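PDB 2G5G: putative lipoprotein from Campylobacter jejuni subsp. jejuni, which binds two haems stacked face to face, with tyrosine ligation, in a protein dimer, and probably takes part in bacterial haem uptake or transport. Local coordinates for residues A[38-43]-A[68-73]; A[62-67]-A[76-81]. All blocks are in the same frame, centred on the assembly; numbering follows the deposited sequence.

Contact 1. Residues A[38-43]-A[68-73]; sequences ELLKAD and EGNLSS
On the helix whose Asn70 and Leu71 receive Leu40, the carbonyl oxygen of Glu68 is gripped twice by a single residue. Ser72 N donates to Glu68 O over 2.9 Å in the normal helical pattern, and Ser72 OG donates to the same Glu68 O from the other face of the carbonyl, also at 2.9 Å and with a C=O...donor angle of 137°. One residue further on, Ser73 OG reaches Asn70 O at 2.8 Å from above the carbonyl plane. Both hydroxyls are spent within helix 54-73, and neither serine touches 38-43.

The meeting of the two segments centres on Leu40, which lies in the type I turn from Leu39 to Ala42. The turn leads into strand 44-49, and helix 54-73 then makes the beta-alpha-beta crossover from that strand to the parallel strand 78-82. Leu40, in the turn that precedes the first strand of this crossover, thus packs on the C-terminal part of the crossover helix. Its CD2 lies over the flat face of the Asn70 amide, 3.6 Å from Asn70 CG, while Leu40 CG stands 3.5 Å from Asn70 ND2. With CG anti to the backbone N (chi1 177°), Asn70 lays its amide against the leucine; ND2 also makes a weak hydrogen bond to Gln74. The other methyl, Leu40 CD1, packs on the branch point of Leu71, 3.7 Å from Leu71 CG and almost equally near both of that residue's methyls. Leu40 is modelled with CD1 nearly eclipsing CA (chi2 1°), an unusual leucine conformation. Within 38-43, Lys41 NZ forms a salt bridge with Glu38 OE1 at 3.1 Å, meeting that oxygen on its syn side, and Lys214 NZ binds the carbonyl oxygens of both Leu40 and Ala42.

Contact 2. Residues A[62-67]-A[76-81]; sequences MIFNAL and INFDVA
Phe64 and Phe78 touch by their outer carbons, with planes only 21° apart and no face-to-face overlap. The centroids are 6.0 Å apart; the closest carbons are Phe64 CE2 and Phe78 CE1, 3.8 Å apart, with Phe64 CD2 about as near to Phe78 CE1. The two side chains come from facing backbones and run past one another in opposing senses, so the rings lie alongside rather than in a stack. In each residue CG is anti to the backbone N (chi1 176° in Phe64), which carries the ring into the layer between helix and sheet.

Two aliphatic groups flank the pair. Val80 CG2 approaches the Phe64 ring obliquely, 3.6 Å from Phe64 CE2. On the helical side, the Leu67 side chain meets that of Phe78 at a slant, Leu67 CD1 lying 3.9 Å from Phe78 CZ and Leu67 CB 4.0 Å from Phe78 CE1. Phe64 and Leu67 are three residues apart on helix 54-73, and Phe78 and Val80 point from the same face of strand 78-82. The short helix and strand segments run nearly antiparallel, their axes 10.8 Å apart at closest approach, as befits a helix returning to its sheet in a beta-alpha-beta crossover of an alpha/beta fold. Phe126 and Val130 of helix 124-131 add to the packing around Phe64, and Leu216 of strand 214-220 touches both Leu67 and Phe78. On the opposite strand face Asp79 is held by His211, Asn213 and the backbone N of Lys136.

All four touching residues are buried and apolar, so this part of the helix-strand interface rests on dispersion and the exclusion of water, without directional polar bonds between the two segments.

Both contacts use helix 54-73, at successive places along its length. Contact 2 lies in the buried layer between that helix and strand 78-82 and is wholly hydrocarbon. Contact 1, at the helix's last turns, is only partly buried and packs a leucine against an amide face and a second leucine, while its serine hydroxyls and the Lys41-Glu38 salt bridge bond within their own segments. The two merge where Leu40 CD1 touches Leu67 CD2 at 3.6 Å and where Leu71 CD1 packs on Phe78 CG at 3.7 Å. A probable hydrogen bond from Ile76 N to Leu71 O joins the helix end to the chain entering the strand. Neither contributes to the haem pocket.

Contact 1. Residues A[38-43]-A[68-73]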
ATOM      1  N   GLU A  38       6.855  40.533  -4.800  1.00 23.92           N
ATOM      2  CA  GLU A  38       8.033  39.652  -4.914  1.00 23.17           C
ATOM      3  C   GLU A  38       7.741  38.364  -5.664  1.00 22.47           C
ATOM      4  O   GLU A  38       8.537  37.946  -6.504  1.00 22.19           O
ATOM      5  CB  GLU A  38       8.630  39.350  -3.532  1.00 24.04           C
ATOM      6  CG  GLU A  38       9.007  40.601  -2.736  1.00 25.08           C
ATOM      7  CD  GLU A  38       9.961  41.496  -3.481  1.00 29.92           C
ATOM      8  OE1 GLU A  38      10.893  40.999  -4.138  1.00 27.84           O
ATOM      9  OE2 GLU A  38       9.780  42.724  -3.431  1.00 33.50           O
ATOM     10  N   LEU A  39       6.607  37.733  -5.375  1.00 21.50           N
ATOM     11  CA  LEU A  39       6.239  36.467  -6.039  1.00 21.16           C
ATOM     12  C   LEU A  39       6.091  36.623  -7.538  1.00 22.47           C
ATOM     13  O   LEU A  39       6.418  35.716  -8.304  1.00 22.08           O
ATOM     14  CB  LEU A  39       4.925  35.903  -5.482  1.00 21.51           C
ATOM     15  CG  LEU A  39       4.861  35.507  -3.995  1.00 20.14           C
ATOM     16  CD1 LEU A  39       3.573  34.806  -3.746  1.00 17.38           C
ATOM     17  CD2 LEU A  39       6.032  34.597  -3.615  1.00 20.25           C
ATOM     18  N   LEU A  40       5.599  37.779  -7.948  1.00 22.00           N
ATOM     19  CA  LEU A  40       5.425  38.085  -9.362  1.00 23.69           C
ATOM     20  C   LEU A  40       6.755  38.035 -10.144  1.00 23.14           C
ATOM     21  O   LEU A  40       6.761  37.830 -11.354  1.00 23.69           O
ATOM     22  CB  LEU A  40       4.834  39.500  -9.458  1.00 24.35           C
ATOM     23  CG  LEU A  40       3.358  39.738  -9.817  1.00 27.20           C
ATOM     24  CD1 LEU A  40       2.463  38.502 -10.049  1.00 28.80           C
ATOM     25  CD2 LEU A  40       2.696  40.819  -8.960  1.00 25.67           C
ATOM     26  N   LYS A  41       7.870  38.227  -9.448  1.00 21.95           N
ATOM     27  CA  LYS A  41       9.206  38.184 -10.056  1.00 21.63           C
ATOM     28  C   LYS A  41       9.667  36.743 -10.390  1.00 20.54           C
ATOM     29  O   LYS A  41      10.565  36.534 -11.209  1.00 20.28           O
ATOM     30  CB  LYS A  41      10.223  38.823  -9.131  1.00 21.95           C
ATOM     31  CG  LYS A  41       9.895  40.255  -8.739  1.00 24.73           C
ATOM     32  CD  LYS A  41      10.945  40.792  -7.774  1.00 26.90           C
ATOM     33  CE  LYS A  41      10.828  42.329  -7.689  1.00 27.97           C
ATOM     34  NZ  LYS A  41      11.613  42.833  -6.537  1.00 29.11           N
ATOM     35  N   ALA A  42       9.067  35.765  -9.731  1.00 19.97           N
ATOM     36  CA  ALA A  42       9.499  34.373  -9.851  1.00 19.31           C
ATOM     37  C   ALA A  42       8.940  33.750 -11.108  1.00 18.68           C
ATOM     38  O   ALA A  42       7.918  34.199 -11.617  1.00 17.86           O
ATOM     39  CB  ALA A  42       9.083  33.570  -8.612  1.00 18.83           C
ATOM     40  N   ASP A  43       9.628  32.728 -11.628  1.00 18.56           N
ATOM     41  CA  ASP A  43       9.086  31.908 -12.720  1.00 18.34           C
ATOM     42  C   ASP A  43       8.263  30.718 -12.226  1.00 17.96           C
ATOM     43  O   ASP A  43       7.333  30.264 -12.909  1.00 17.18           O
ATOM     44  CB  ASP A  43      10.231  31.401 -13.638  1.00 17.56           C
ATOM     45  CG  ASP A  43      11.065  32.543 -14.179  1.00 19.28           C
ATOM     46  OD1 ASP A  43      10.478  33.346 -14.909  1.00 18.42           O
ATOM     47  OD2 ASP A  43      12.255  32.683 -13.820  1.00 19.04           O
ATOM     48  N   GLU A  68      -3.027  36.353 -10.279  1.00 21.60           N
ATOM     49  CA  GLU A  68      -3.819  36.203 -11.524  1.00 22.99           C
ATOM     50  C   GLU A  68      -4.259  37.549 -12.060  1.00 22.99           C
ATOM     51  O   GLU A  68      -4.126  37.815 -13.260  1.00 22.45           O
ATOM     52  CB  GLU A  68      -5.037  35.272 -11.301  1.00 23.17           C
ATOM     53  CG  GLU A  68      -6.127  35.214 -12.435  1.00 24.26           C
ATOM     54  CD  GLU A  68      -5.565  34.745 -13.759  1.00 29.54           C
ATOM     55  OE1 GLU A  68      -4.390  34.280 -13.773  1.00 28.65           O
ATOM     56  OE2 GLU A  68      -6.292  34.840 -14.785  1.00 26.18           O
ATOM     57  N   GLY A  69      -4.773  38.389 -11.163  1.00 22.74           N
ATOM     58  CA  GLY A  69      -5.246  39.725 -11.526  1.00 23.66           C
ATOM     59  C   GLY A  69      -4.135  40.581 -12.100  1.00 23.65           C
ATOM     60  O   GLY A  69      -4.283  41.220 -13.163  1.00 24.09           O
ATOM     61  N   ASN A  70      -2.998  40.606 -11.426  1.00 24.04           N
ATOM     62  CA  ASN A  70      -1.877  41.376 -11.932  1.00 24.59           C
ATOM     63  C   ASN A  70      -1.366  40.854 -13.283  1.00 24.37           C
ATOM     64  O   ASN A  70      -1.106  41.627 -14.181  1.00 23.04           O
ATOM     65  CB  ASN A  70      -0.725  41.407 -10.925  1.00 25.46           C
ATOM     66  CG  ASN A  70       0.479  42.135 -11.470  1.00 27.93           C
ATOM     67  OD1 ASN A  70       0.627  43.347 -11.278  1.00 34.69           O
ATOM     68  ND2 ASN A  70       1.330  41.413 -12.196  1.00 25.61           N
ATOM     69  N   LEU A  71      -1.213  39.542 -13.405  1.00 23.54           N
ATOM     70  CA  LEU A  71      -0.597  38.983 -14.606  1.00 23.94           C
ATOM     71  C   LEU A  71      -1.527  39.049 -15.820  1.00 24.32           C
ATOM     72  O   LEU A  71      -1.109  39.405 -16.927  1.00 24.96           O
ATOM     73  CB  LEU A  71      -0.133  37.572 -14.324  1.00 23.65           C
ATOM     74  CG  LEU A  71       1.042  37.588 -13.322  1.00 23.54           C
ATOM     75  CD1 LEU A  71       1.274  36.172 -12.836  1.00 23.73           C
ATOM     76  CD2 LEU A  71       2.345  38.311 -13.854  1.00 24.28           C
ATOM     77  N   SER A  72      -2.804  38.792 -15.611  1.00 24.72           N
ATOM     78  CA  SER A  72      -3.744  38.894 -16.725  1.00 26.39           C
ATOM     79  C   SER A  72      -3.850  40.352 -17.233  1.00 27.04           C
ATOM     80  O   SER A  72      -3.960  40.608 -18.441  1.00 27.69           O
ATOM     81  CB  SER A  72      -5.094  38.307 -16.322  1.00 26.29           C
ATOM     82  OG  SER A  72      -5.661  39.111 -15.312  1.00 29.99           O
ATOM     83  N   SER A  73      -3.790  41.304 -16.323  1.00 28.15           N
ATOM     84  CA  SER A  73      -3.861  42.699 -16.710  1.00 29.99           C
ATOM     85  C   SER A  73      -2.640  43.117 -17.561  1.00 30.24           C
ATOM     86  O   SER A  73      -2.683  44.103 -18.287  1.00 30.28           O
ATOM     87  CB  SER A  73      -4.014  43.550 -15.460  1.00 30.05           C
ATOM     88  OG  SER A  73      -2.776  43.786 -14.851  1.00 32.65           O
TER

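Contact 2. Residues A[62-67]-A[76-81]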
HETATM    1  N   MSE A  62      -6.641  33.589  -2.001  1.00 27.26           N
HETATM    2  CA  MSE A  62      -6.186  34.965  -1.884  1.00 29.83           C
HETATM    3  C   MSE A  62      -4.920  35.209  -2.685  1.00 27.15           C
HETATM    4  O   MSE A  62      -4.805  36.215  -3.405  1.00 26.11           O
HETATM    5  CB  MSE A  62      -5.933  35.318  -0.414  1.00 28.90           C
HETATM    6  CG  MSE A  62      -7.213  35.351   0.423  1.00 32.80           C
HETATM    7 SE   MSE A  62      -6.771  35.629   2.330  0.70 41.20          SE
HETATM    8  CE  MSE A  62      -5.573  37.144   2.138  0.80 31.33           C
ATOM      9  N   ILE A  63      -3.957  34.302  -2.541  1.00 25.92           N
ATOM     10  CA  ILE A  63      -2.669  34.453  -3.240  1.00 23.25           C
ATOM     11  C   ILE A  63      -2.929  34.280  -4.756  1.00 23.26           C
ATOM     12  O   ILE A  63      -2.508  35.108  -5.551  1.00 22.18           O
ATOM     13  CB  ILE A  63      -1.650  33.401  -2.770  1.00 23.87           C
ATOM     14  CG1 ILE A  63      -1.324  33.589  -1.285  1.00 21.20           C
ATOM     15  CG2 ILE A  63      -0.351  33.469  -3.662  1.00 21.64           C
ATOM     16  CD1 ILE A  63      -0.624  32.350  -0.649  1.00 22.37           C
ATOM     17  N   PHE A  64      -3.600  33.200  -5.143  1.00 23.02           N
ATOM     18  CA  PHE A  64      -3.891  33.021  -6.580  1.00 25.37           C
ATOM     19  C   PHE A  64      -4.567  34.266  -7.174  1.00 25.11           C
ATOM     20  O   PHE A  64      -4.106  34.802  -8.177  1.00 24.74           O
ATOM     21  CB  PHE A  64      -4.680  31.740  -6.882  1.00 24.94           C
ATOM     22  CG  PHE A  64      -5.065  31.582  -8.346  1.00 26.63           C
ATOM     23  CD1 PHE A  64      -6.369  31.843  -8.753  1.00 27.50           C
ATOM     24  CD2 PHE A  64      -4.121  31.229  -9.317  1.00 24.38           C
ATOM     25  CE1 PHE A  64      -6.743  31.728 -10.090  1.00 28.47           C
ATOM     26  CE2 PHE A  64      -4.487  31.121 -10.668  1.00 24.93           C
ATOM     27  CZ  PHE A  64      -5.806  31.358 -11.053  1.00 24.00           C
ATOM     28  N   ASN A  65      -5.643  34.727  -6.543  1.00 26.02           N
ATOM     29  CA  ASN A  65      -6.383  35.877  -7.055  1.00 26.78           C
ATOM     30  C   ASN A  65      -5.489  37.082  -7.259  1.00 26.20           C
ATOM     31  O   ASN A  65      -5.645  37.788  -8.258  1.00 26.64           O
ATOM     32  CB  ASN A  65      -7.532  36.277  -6.115  1.00 26.85           C
ATOM     33  CG  ASN A  65      -8.799  35.429  -6.291  1.00 28.80           C
ATOM     34  OD1 ASN A  65      -8.911  34.553  -7.151  1.00 31.14           O
ATOM     35  ND2 ASN A  65      -9.764  35.704  -5.445  1.00 31.93           N
ATOM     36  N   ALA A  66      -4.580  37.371  -6.317  1.00 25.24           N
ATOM     37  CA  ALA A  66      -3.780  38.596  -6.462  1.00 24.89           C
ATOM     38  C   ALA A  66      -2.777  38.451  -7.614  1.00 24.74           C
ATOM     39  O   ALA A  66      -2.483  39.418  -8.353  1.00 24.32           O
ATOM     40  CB  ALA A  66      -3.065  38.960  -5.154  1.00 25.81           C
ATOM     41  N   LEU A  67      -2.241  37.247  -7.767  1.00 23.49           N
ATOM     42  CA  LEU A  67      -1.224  37.039  -8.795  1.00 22.91           C
ATOM     43  C   LEU A  67      -1.891  37.038 -10.176  1.00 22.42           C
ATOM     44  O   LEU A  67      -1.360  37.625 -11.100  1.00 23.10           O
ATOM     45  CB  LEU A  67      -0.509  35.710  -8.574  1.00 22.73           C
ATOM     46  CG  LEU A  67       0.353  35.495  -7.321  1.00 22.90           C
ATOM     47  CD1 LEU A  67       0.646  33.998  -7.207  1.00 20.33           C
ATOM     48  CD2 LEU A  67       1.639  36.232  -7.426  1.00 22.59           C
ATOM     49  N   ILE A  76       0.359  38.548 -19.278  1.00 27.20           N
ATOM     50  CA  ILE A  76       1.385  37.543 -19.011  1.00 24.74           C
ATOM     51  C   ILE A  76       0.665  36.234 -18.658  1.00 23.53           C
ATOM     52  O   ILE A  76      -0.171  36.222 -17.738  1.00 23.92           O
ATOM     53  CB  ILE A  76       2.311  38.008 -17.882  1.00 25.22           C
ATOM     54  CG1 ILE A  76       3.088  39.257 -18.338  1.00 24.15           C
ATOM     55  CG2 ILE A  76       3.265  36.879 -17.472  1.00 24.65           C
ATOM     56  CD1 ILE A  76       3.788  39.984 -17.219  1.00 26.23           C
ATOM     57  N   ASN A  77       0.953  35.158 -19.406  1.00 22.79           N
ATOM     58  CA  ASN A  77       0.379  33.834 -19.157  1.00 22.46           C
ATOM     59  C   ASN A  77       0.732  33.367 -17.741  1.00 22.82           C
ATOM     60  O   ASN A  77       1.855  33.578 -17.292  1.00 22.93           O
ATOM     61  CB  ASN A  77       0.921  32.774 -20.123  1.00 22.80           C
ATOM     62  CG  ASN A  77       0.389  32.910 -21.529  1.00 26.66           C
ATOM     63  OD1 ASN A  77      -0.681  33.457 -21.747  1.00 27.45           O
ATOM     64  ND2 ASN A  77       1.147  32.391 -22.497  1.00 28.41           N
ATOM     65  N   PHE A  78      -0.214  32.710 -17.078  1.00 21.86           N
ATOM     66  CA  PHE A  78       0.048  32.197 -15.729  1.00 21.74           C
ATOM     67  C   PHE A  78      -0.752  30.940 -15.493  1.00 21.99           C
ATOM     68  O   PHE A  78      -2.006  30.979 -15.507  1.00 22.03           O
ATOM     69  CB  PHE A  78      -0.330  33.260 -14.681  1.00 22.08           C
ATOM     70  CG  PHE A  78      -0.153  32.813 -13.250  1.00 22.13           C
ATOM     71  CD1 PHE A  78      -1.195  32.957 -12.331  1.00 23.14           C
ATOM     72  CD2 PHE A  78       1.072  32.301 -12.812  1.00 20.71           C
ATOM     73  CE1 PHE A  78      -1.026  32.581 -10.997  1.00 22.53           C
ATOM     74  CE2 PHE A  78       1.246  31.915 -11.458  1.00 22.58           C
ATOM     75  CZ  PHE A  78       0.212  32.071 -10.569  1.00 21.73           C
ATOM     76  N   ASP A  79      -0.042  29.831 -15.256  1.00 20.17           N
ATOM     77  CA  ASP A  79      -0.678  28.509 -15.090  1.00 21.45           C
ATOM     78  C   ASP A  79      -0.507  27.913 -13.692  1.00 20.98           C
ATOM     79  O   ASP A  79       0.336  28.384 -12.955  1.00 20.49           O
ATOM     80  CB  ASP A  79      -0.132  27.548 -16.119  1.00 20.35           C
ATOM     81  CG  ASP A  79      -0.445  27.993 -17.546  1.00 24.61           C
ATOM     82  OD1 ASP A  79      -1.513  28.614 -17.755  1.00 22.20           O
ATOM     83  OD2 ASP A  79       0.385  27.745 -18.440  1.00 25.94           O
ATOM     84  N   VAL A  80      -1.302  26.889 -13.351  1.00 21.58           N
ATOM     85  CA  VAL A  80      -1.272  26.248 -12.022  1.00 20.39           C
ATOM     86  C   VAL A  80      -1.084  24.738 -12.131  1.00 21.34           C
ATOM     87  O   VAL A  80      -1.870  24.046 -12.775  1.00 20.97           O
ATOM     88  CB  VAL A  80      -2.527  26.571 -11.185  1.00 19.64           C
ATOM     89  CG1 VAL A  80      -2.507  25.808  -9.833  1.00 17.72           C
ATOM     90  CG2 VAL A  80      -2.604  28.048 -10.922  1.00 20.08           C
ATOM     91  N   ALA A  81       0.001  24.244 -11.536  1.00 20.53           N
ATOM     92  CA  ALA A  81       0.273  22.812 -11.509  1.00 20.79           C
ATOM     93  C   ALA A  81      -0.232  22.276 -10.173  1.00 20.41           C
ATOM     94  O   ALA A  81      -0.179  22.959  -9.151  1.00 20.35           O
ATOM     95  CB  ALA A  81       1.796  22.555 -11.660  1.00 19.95           C
TER